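Multi-copper Oxidase CueO (Ochrobactrum, PDB 6EVG) oxidises phenolic substrates as a laccase-like multicopper enzyme, passing electrons through copper to oxygen, with activity towards lignin model compounds and lignosulfonate. Local coordinates at residues N82-G94 against L101-E113. Numbering follows the deposited sequence.
Sequences NGMDEGTTLHWHG and LDGGPHNVIAAGE. With EDO (1,2-ethanediol), chain C.
Asp102 turns its carboxylate to the strand bearing His91 and Trp92, its CG swung anti to the backbone N (chi1 -156°). Asp102 OD2 accepts a hydrogen bond from His91 ND1 at 3.0 Å, on its syn side; the bond lies near the imidazole plane, although ring and carboxylate are twisted 35° apart. Asp102 OD1, also met syn, accepts from Trp92 N at 2.9 Å and nearly straight (169°), while Gly103 N reaches it from above the carboxylate plane. With both oxygens engaged, the carboxylate is fixed in rotation and in turn orients the imidazole. At the indole edge, Trp92 NE1 meets Leu101 O at 2.9 Å, in plane for both ring and carbonyl. Further along, Thr88 and Ile109 form one antiparallel hydrogen-bonded bridge, and Ile109 O accepts both Thr88 N (3.1 Å) and, from above its carbonyl plane, Asn82 ND2 (3.0 Å). Asn82 ND2 also donates to Glu86 O at 2.8 Å, while Asn82 OD1 closes an Asx turn with Met84 N. His91-Trp92-His93 is one of the His-X-His motifs of multicopper oxidases, whose histidines in relatives bind the trinuclear copper cluster; here His91 NE2 pairs with His437, and Asp102 would be second-shell if His91 bound copper likewise.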
ATOM      1  N   ASN A  82     -17.462  -8.001 -10.445  1.00  8.56           N
ATOM      2  CA  ASN A  82     -16.701  -7.455 -11.554  1.00  8.72           C
ATOM      3  C   ASN A  82     -17.618  -6.900 -12.585  1.00  8.49           C
ATOM      4  O   ASN A  82     -18.212  -7.633 -13.378  1.00 10.15           O
ATOM      5  CB  ASN A  82     -15.783  -8.510 -12.153  1.00  9.52           C
ATOM      6  CG  ASN A  82     -14.936  -7.961 -13.268  1.00  8.65           C
ATOM      7  OD1 ASN A  82     -14.973  -6.742 -13.535  1.00  9.72           O
ATOM      8  ND2 ASN A  82     -14.124  -8.786 -13.914  1.00  9.50           N
ATOM      9  N   GLY A  83     -17.832  -5.576 -12.569  1.00  8.65           N
ATOM     10  CA  GLY A  83     -18.631  -4.916 -13.530  1.00  9.35           C
ATOM     11  C   GLY A  83     -17.918  -4.468 -14.791  1.00  8.96           C
ATOM     12  O   GLY A  83     -18.465  -3.697 -15.574  1.00 10.74           O
ATOM     13  N   MET A  84     -16.688  -4.956 -15.014  1.00  8.97           N
ATOM     14  CA  MET A  84     -15.913  -4.633 -16.209  1.00  9.23           C
ATOM     15  C   MET A  84     -16.012  -5.732 -17.271  1.00  9.16           C
ATOM     16  O   MET A  84     -16.476  -6.834 -17.011  1.00 10.89           O
ATOM     17  CB  MET A  84     -14.466  -4.374 -15.840  1.00  9.39           C
ATOM     18  CG  MET A  84     -14.316  -3.328 -14.763  1.00  9.44           C
ATOM     19  SD  MET A  84     -12.590  -2.783 -14.482  1.00  9.10           S
ATOM     20  CE  MET A  84     -11.817  -4.318 -14.031  1.00 10.39           C
ATOM     21  N   ASP A  85     -15.512  -5.404 -18.455  1.00  9.23           N
ATOM     22  CA  ASP A  85     -15.453  -6.324 -19.614  1.00  9.65           C
ATOM     23  C   ASP A  85     -14.175  -7.155 -19.688  1.00  9.13           C
ATOM     24  O   ASP A  85     -13.935  -7.820 -20.687  1.00 10.26           O
ATOM     25  CB  ASP A  85     -15.735  -5.596 -20.901  1.00 10.29           C
ATOM     26  CG  ASP A  85     -14.692  -4.581 -21.262  1.00 11.50           C
ATOM     27  OD1 ASP A  85     -13.624  -4.544 -20.638  1.00 12.29           O
ATOM     28  OD2 ASP A  85     -14.994  -3.766 -22.143  1.00 14.82           O
ATOM     29  N   GLU A  86     -13.396  -7.152 -18.604  1.00  9.11           N
ATOM     30  CA  GLU A  86     -12.185  -7.929 -18.510  1.00  9.06           C
ATOM     31  C   GLU A  86     -12.064  -8.467 -17.071  1.00  8.33           C
ATOM     32  O   GLU A  86     -12.635  -7.884 -16.157  1.00  9.39           O
ATOM     33  CB  GLU A  86     -10.923  -7.146 -18.885  1.00  9.98           C
ATOM     34  CG  GLU A  86     -10.693  -5.912 -18.005  1.00 10.63           C
ATOM     35  CD  GLU A  86      -9.356  -5.239 -18.168  1.00 11.22           C
ATOM     36  OE1 GLU A  86      -8.334  -5.922 -18.458  1.00 14.42           O
ATOM     37  OE2 GLU A  86      -9.277  -4.004 -17.928  1.00 14.96           O
ATOM     38  N   GLY A  87     -11.269  -9.525 -16.923  1.00  8.49           N
ATOM     39  CA  GLY A  87     -11.079 -10.106 -15.603  1.00  8.68           C
ATOM     40  C   GLY A  87     -10.396  -9.153 -14.627  1.00  8.50           C
ATOM     41  O   GLY A  87      -9.575  -8.320 -15.030  1.00  9.32           O
ATOM     42  N   THR A  88     -10.695  -9.336 -13.346  1.00  8.29           N
ATOM     43  CA  THR A  88     -10.018  -8.545 -12.312  1.00  8.27           C
ATOM     44  C   THR A  88      -9.921  -9.403 -11.045  1.00  8.34           C
ATOM     45  O   THR A  88     -10.485 -10.491 -10.964  1.00  9.03           O
ATOM     46  CB  THR A  88     -10.748  -7.212 -12.080  1.00  8.50           C
ATOM     47  OG1 THR A  88      -9.903  -6.329 -11.340  1.00  9.64           O
ATOM     48  CG2 THR A  88     -12.021  -7.361 -11.280  1.00  9.45           C
ATOM     49  N   THR A  89      -9.246  -8.844 -10.024  1.00  8.55           N
ATOM     50  CA  THR A  89      -9.154  -9.476  -8.732  1.00  9.32           C
ATOM     51  C   THR A  89      -9.039  -8.377  -7.672  1.00  8.02           C
ATOM     52  O   THR A  89      -8.779  -7.232  -8.043  1.00  9.18           O
ATOM     53  CB  THR A  89      -7.844 -10.371  -8.605  1.00 10.98           C
ATOM     54  OG1 THR A  89      -6.666  -9.548  -8.837  1.00 12.45           O
ATOM     55  CG2 THR A  89      -7.800 -11.545  -9.517  1.00 12.13           C
ATOM     56  N   LEU A  90      -9.176  -8.760  -6.419  1.00  7.91           N
ATOM     57  CA  LEU A  90      -8.729  -7.884  -5.317  1.00  7.72           C
ATOM     58  C   LEU A  90      -7.844  -8.711  -4.390  1.00  7.83           C
ATOM     59  O   LEU A  90      -8.251  -9.789  -3.933  1.00  9.30           O
ATOM     60  CB  LEU A  90      -9.875  -7.262  -4.539  1.00  8.10           C
ATOM     61  CG  LEU A  90     -10.723  -6.276  -5.337  1.00  8.59           C
ATOM     62  CD1 LEU A  90     -11.934  -5.824  -4.552  1.00 10.09           C
ATOM     63  CD2 LEU A  90      -9.934  -5.040  -5.780  1.00  8.90           C
ATOM     64  N   HIS A  91      -6.649  -8.191  -4.106  1.00  7.30           N
ATOM     65  CA  HIS A  91      -5.765  -8.683  -3.054  1.00  7.47           C
ATOM     66  C   HIS A  91      -6.017  -7.869  -1.780  1.00  7.00           C
ATOM     67  O   HIS A  91      -6.005  -6.642  -1.828  1.00  7.55           O
ATOM     68  CB  HIS A  91      -4.285  -8.550  -3.515  1.00  8.01           C
ATOM     69  CG  HIS A  91      -3.243  -8.639  -2.462  1.00  7.92           C
ATOM     70  ND1 HIS A  91      -3.189  -9.618  -1.507  1.00  8.42           N
ATOM     71  CD2 HIS A  91      -2.137  -7.857  -2.262  1.00  8.68           C
ATOM     72  CE1 HIS A  91      -2.111  -9.394  -0.731  1.00  8.79           C
ATOM     73  NE2 HIS A  91      -1.455  -8.345  -1.189  1.00  9.07           N
ATOM     74  N   TRP A  92      -6.260  -8.585  -0.692  1.00  7.01           N
ATOM     75  CA  TRP A  92      -6.544  -7.990   0.613  1.00  7.41           C
ATOM     76  C   TRP A  92      -5.171  -7.725   1.269  1.00  7.18           C
ATOM     77  O   TRP A  92      -4.646  -8.538   2.035  1.00  8.46           O
ATOM     78  CB  TRP A  92      -7.431  -8.901   1.460  1.00  7.70           C
ATOM     79  CG  TRP A  92      -8.626  -9.451   0.783  1.00  7.51           C
ATOM     80  CD1 TRP A  92      -8.892 -10.759   0.607  1.00  8.23           C
ATOM     81  CD2 TRP A  92      -9.733  -8.727   0.219  1.00  8.10           C
ATOM     82  NE1 TRP A  92     -10.069 -10.936  -0.072  1.00  8.65           N
ATOM     83  CE2 TRP A  92     -10.615  -9.708  -0.346  1.00  8.11           C
ATOM     84  CE3 TRP A  92     -10.088  -7.375   0.111  1.00  8.20           C
ATOM     85  CZ2 TRP A  92     -11.789  -9.341  -0.996  1.00  9.19           C
ATOM     86  CZ3 TRP A  92     -11.240  -7.027  -0.547  1.00  8.49           C
ATOM     87  CH2 TRP A  92     -12.084  -8.019  -1.099  1.00  8.43           C
ATOM     88  N   HIS A  93      -4.602  -6.583   0.901  1.00  7.24           N
ATOM     89  CA  HIS A  93      -3.207  -6.175   1.212  1.00  7.18           C
ATOM     90  C   HIS A  93      -3.127  -5.703   2.663  1.00  7.41           C
ATOM     91  O   HIS A  93      -3.459  -4.569   2.977  1.00  8.40           O
ATOM     92  CB  HIS A  93      -2.819  -5.117   0.199  1.00  7.19           C
ATOM     93  CG  HIS A  93      -1.364  -4.762   0.164  1.00  7.35           C
ATOM     94  ND1 HIS A  93      -0.757  -4.437  -1.045  1.00  7.58           N
ATOM     95  CD2 HIS A  93      -0.476  -4.594   1.170  1.00  7.92           C
ATOM     96  CE1 HIS A  93       0.488  -4.073  -0.761  1.00  8.23           C
ATOM     97  NE2 HIS A  93       0.692  -4.149   0.558  1.00  8.28           N
ATOM     98  N   GLY A  94      -2.684  -6.622   3.526  1.00  8.41           N
ATOM     99  CA  GLY A  94      -2.631  -6.422   4.950  1.00  8.70           C
ATOM    100  C   GLY A  94      -3.612  -7.195   5.774  1.00  8.84           C
ATOM    101  O   GLY A  94      -3.483  -7.313   6.985  1.00  9.48           O
ATOM    102  N   LEU A 101      -8.830 -17.350   0.380  1.00  8.97           N
ATOM    103  CA  LEU A 101      -9.729 -16.199   0.535  1.00  8.98           C
ATOM    104  C   LEU A 101      -9.168 -14.924  -0.091  1.00  9.14           C
ATOM    105  O   LEU A 101      -9.820 -13.866   0.038  1.00 10.81           O
ATOM    106  CB  LEU A 101     -10.050 -15.951   1.993  1.00  9.47           C
ATOM    107  CG  LEU A 101     -10.584 -17.143   2.751  1.00 11.02           C
ATOM    108  CD1 LEU A 101     -10.914 -16.810   4.188  1.00 11.56           C
ATOM    109  CD2 LEU A 101     -11.760 -17.772   2.117  1.00 15.04           C
ATOM    110  N   ASP A 102      -8.007 -15.018  -0.750  1.00  8.93           N
ATOM    111  CA  ASP A 102      -7.362 -13.840  -1.332  1.00  8.69           C
ATOM    112  C   ASP A 102      -7.366 -13.908  -2.835  1.00  8.88           C
ATOM    113  O   ASP A 102      -7.517 -14.993  -3.410  1.00 10.89           O
ATOM    114  CB  ASP A 102      -5.927 -13.753  -0.787  1.00  9.28           C
ATOM    115  CG  ASP A 102      -5.321 -12.335  -0.816  1.00 10.53           C
ATOM    116  OD1 ASP A 102      -6.030 -11.401  -1.205  1.00 11.05           O
ATOM    117  OD2 ASP A 102      -4.126 -12.230  -0.471  1.00 12.33           O
ATOM    118  N   GLY A 103      -7.238 -12.760  -3.487  1.00  9.23           N
ATOM    119  CA  GLY A 103      -7.309 -12.673  -4.939  1.00 10.01           C
ATOM    120  C   GLY A 103      -5.938 -12.530  -5.595  1.00 10.20           C
ATOM    121  O   GLY A 103      -5.045 -11.842  -5.073  1.00 12.94           O
ATOM    122  N   GLY A 104      -5.817 -13.091  -6.774  1.00  9.71           N
ATOM    123  CA  GLY A 104      -4.613 -13.013  -7.566  1.00 10.01           C
ATOM    124  C   GLY A 104      -4.778 -13.737  -8.878  1.00  9.46           C
ATOM    125  O   GLY A 104      -5.867 -14.139  -9.235  1.00 10.35           O
ATOM    126  N   PRO A 105      -3.670 -13.930  -9.600  1.00 10.07           N
ATOM    127  CA  PRO A 105      -3.793 -14.421 -11.008  1.00 10.90           C
ATOM    128  C   PRO A 105      -4.245 -15.873 -11.126  1.00 10.63           C
ATOM    129  O   PRO A 105      -4.560 -16.277 -12.253  1.00 11.69           O
ATOM    130  CB  PRO A 105      -2.377 -14.226 -11.570  1.00 12.56           C
ATOM    131  CG  PRO A 105      -1.533 -14.214 -10.368  1.00 13.80           C
ATOM    132  CD  PRO A 105      -2.298 -13.568  -9.242  1.00 11.59           C
ATOM    133  N   HIS A 106      -4.249 -16.636 -10.041  1.00 10.87           N
ATOM    134  CA  HIS A 106      -4.768 -18.011 -10.074  1.00 11.63           C
ATOM    135  C   HIS A 106      -6.241 -18.095  -9.857  1.00 12.35           C
ATOM    136  O   HIS A 106      -6.842 -19.184  -9.974  1.00 15.47           O
ATOM    137  CB  HIS A 106      -4.031 -18.898  -9.088  1.00 12.20           C
ATOM    138  CG  HIS A 106      -2.568 -18.973  -9.358  1.00 13.18           C
ATOM    139  ND1 HIS A 106      -2.035 -19.749 -10.363  1.00 16.21           N
ATOM    140  CD2 HIS A 106      -1.528 -18.324  -8.788  1.00 14.77           C
ATOM    141  CE1 HIS A 106      -0.730 -19.603 -10.378  1.00 17.60           C
ATOM    142  NE2 HIS A 106      -0.396 -18.750  -9.421  1.00 16.79           N
ATOM    143  N   ASN A 107      -6.890 -16.978  -9.526  1.00 11.86           N
ATOM    144  CA  ASN A 107      -8.351 -16.959  -9.280  1.00 12.03           C
ATOM    145  C   ASN A 107      -8.956 -15.650  -9.719  1.00 11.45           C
ATOM    146  O   ASN A 107      -9.608 -14.963  -8.958  1.00 13.79           O
ATOM    147  CB  ASN A 107      -8.670 -17.350  -7.826  1.00 11.93           C
ATOM    148  CG  ASN A 107      -8.163 -16.384  -6.746  1.00 11.89           C
ATOM    149  OD1 ASN A 107      -7.122 -15.735  -6.894  1.00 13.02           O
ATOM    150  ND2 ASN A 107      -8.864 -16.354  -5.594  1.00 12.41           N
ATOM    151  N   VAL A 108      -8.804 -15.331 -10.984  1.00 11.13           N
ATOM    152  CA  VAL A 108      -9.333 -14.125 -11.566  1.00 10.41           C
ATOM    153  C   VAL A 108     -10.852 -14.185 -11.596  1.00  9.61           C
ATOM    154  O   VAL A 108     -11.445 -15.212 -11.951  1.00 10.88           O
ATOM    155  CB  VAL A 108      -8.753 -13.946 -12.988  1.00 12.05           C
ATOM    156  CG1 VAL A 108      -9.373 -12.751 -13.713  1.00 12.71           C
ATOM    157  CG2 VAL A 108      -7.220 -13.765 -12.944  1.00 13.06           C
ATOM    158  N   ILE A 109     -11.486 -13.060 -11.274  1.00  9.51           N
ATOM    159  CA  ILE A 109     -12.932 -12.909 -11.384  1.00  9.33           C
ATOM    160  C   ILE A 109     -13.278 -12.537 -12.831  1.00  9.08           C
ATOM    161  O   ILE A 109     -12.895 -11.461 -13.311  1.00  9.70           O
ATOM    162  CB  ILE A 109     -13.482 -11.788 -10.436  1.00  9.45           C
ATOM    163  CG1 ILE A 109     -12.926 -11.893  -9.045  1.00 10.36           C
ATOM    164  CG2 ILE A 109     -15.017 -11.809 -10.461  1.00 10.19           C
ATOM    165  CD1 ILE A 109     -13.232 -10.692  -8.209  1.00 11.66           C
ATOM    166  N   ALA A 110     -13.952 -13.437 -13.523  1.00 10.17           N
ATOM    167  CA  ALA A 110     -14.275 -13.192 -14.902  1.00 10.65           C
ATOM    168  C   ALA A 110     -15.188 -11.979 -15.062  1.00 10.48           C
ATOM    169  O   ALA A 110     -15.956 -11.581 -14.151  1.00 10.89           O
ATOM    170  CB  ALA A 110     -14.958 -14.388 -15.519  1.00 12.91           C
ATOM    171  N   ALA A 111     -15.084 -11.386 -16.244  1.00 12.08           N
ATOM    172  CA  ALA A 111     -15.938 -10.260 -16.594  1.00 11.99           C
ATOM    173  C   ALA A 111     -17.387 -10.532 -16.283  1.00 12.59           C
ATOM    174  O   ALA A 111     -17.958 -11.587 -16.684  1.00 14.50           O
ATOM    175  CB  ALA A 111     -15.839  -9.929 -18.071  1.00 13.21           C
ATOM    176  N   GLY A 112     -18.019  -9.623 -15.548  1.00 12.94           N
ATOM    177  CA  GLY A 112     -19.407  -9.721 -15.186  1.00 14.17           C
ATOM    178  C   GLY A 112     -19.743 -10.665 -14.022  1.00 14.04           C
ATOM    179  O   GLY A 112     -20.932 -10.731 -13.647  1.00 18.39           O
ATOM    180  N   GLU A 113     -18.765 -11.371 -13.471  1.00 11.56           N
ATOM    181  CA  GLU A 113     -19.019 -12.350 -12.431  1.00 11.70           C
ATOM    182  C   GLU A 113     -18.734 -11.788 -11.001  1.00 10.30           C
ATOM    183  O   GLU A 113     -18.277 -10.673 -10.861  1.00 11.51           O
ATOM    184  CB  GLU A 113     -18.208 -13.607 -12.680  1.00 12.15           C
ATOM    185  CG  GLU A 113     -18.638 -14.342 -13.942  1.00 15.53           C
ATOM    186  CD  GLU A 113     -18.073 -15.786 -14.053  1.00 20.29           C
ATOM    187  OE1 GLU A 113     -17.420 -16.316 -13.148  1.00 21.85           O
ATOM    188  OE2 GLU A 113     -18.330 -16.449 -15.063  1.00 25.68           O
TER
HETATM  189  C1  EDO C 602      -2.811 -14.169  -3.042  1.00 14.16           C
HETATM  190  O1  EDO C 602      -2.189 -13.319  -2.071  1.00 13.52           O
HETATM  191  C2  EDO C 602      -2.396 -13.986  -4.446  1.00 15.15           C
HETATM  192  O2  EDO C 602      -2.401 -12.598  -4.815  1.00 14.81           O
HETATM  193  O   HOH W   1      -3.898 -11.303   2.176  1.00 13.26           O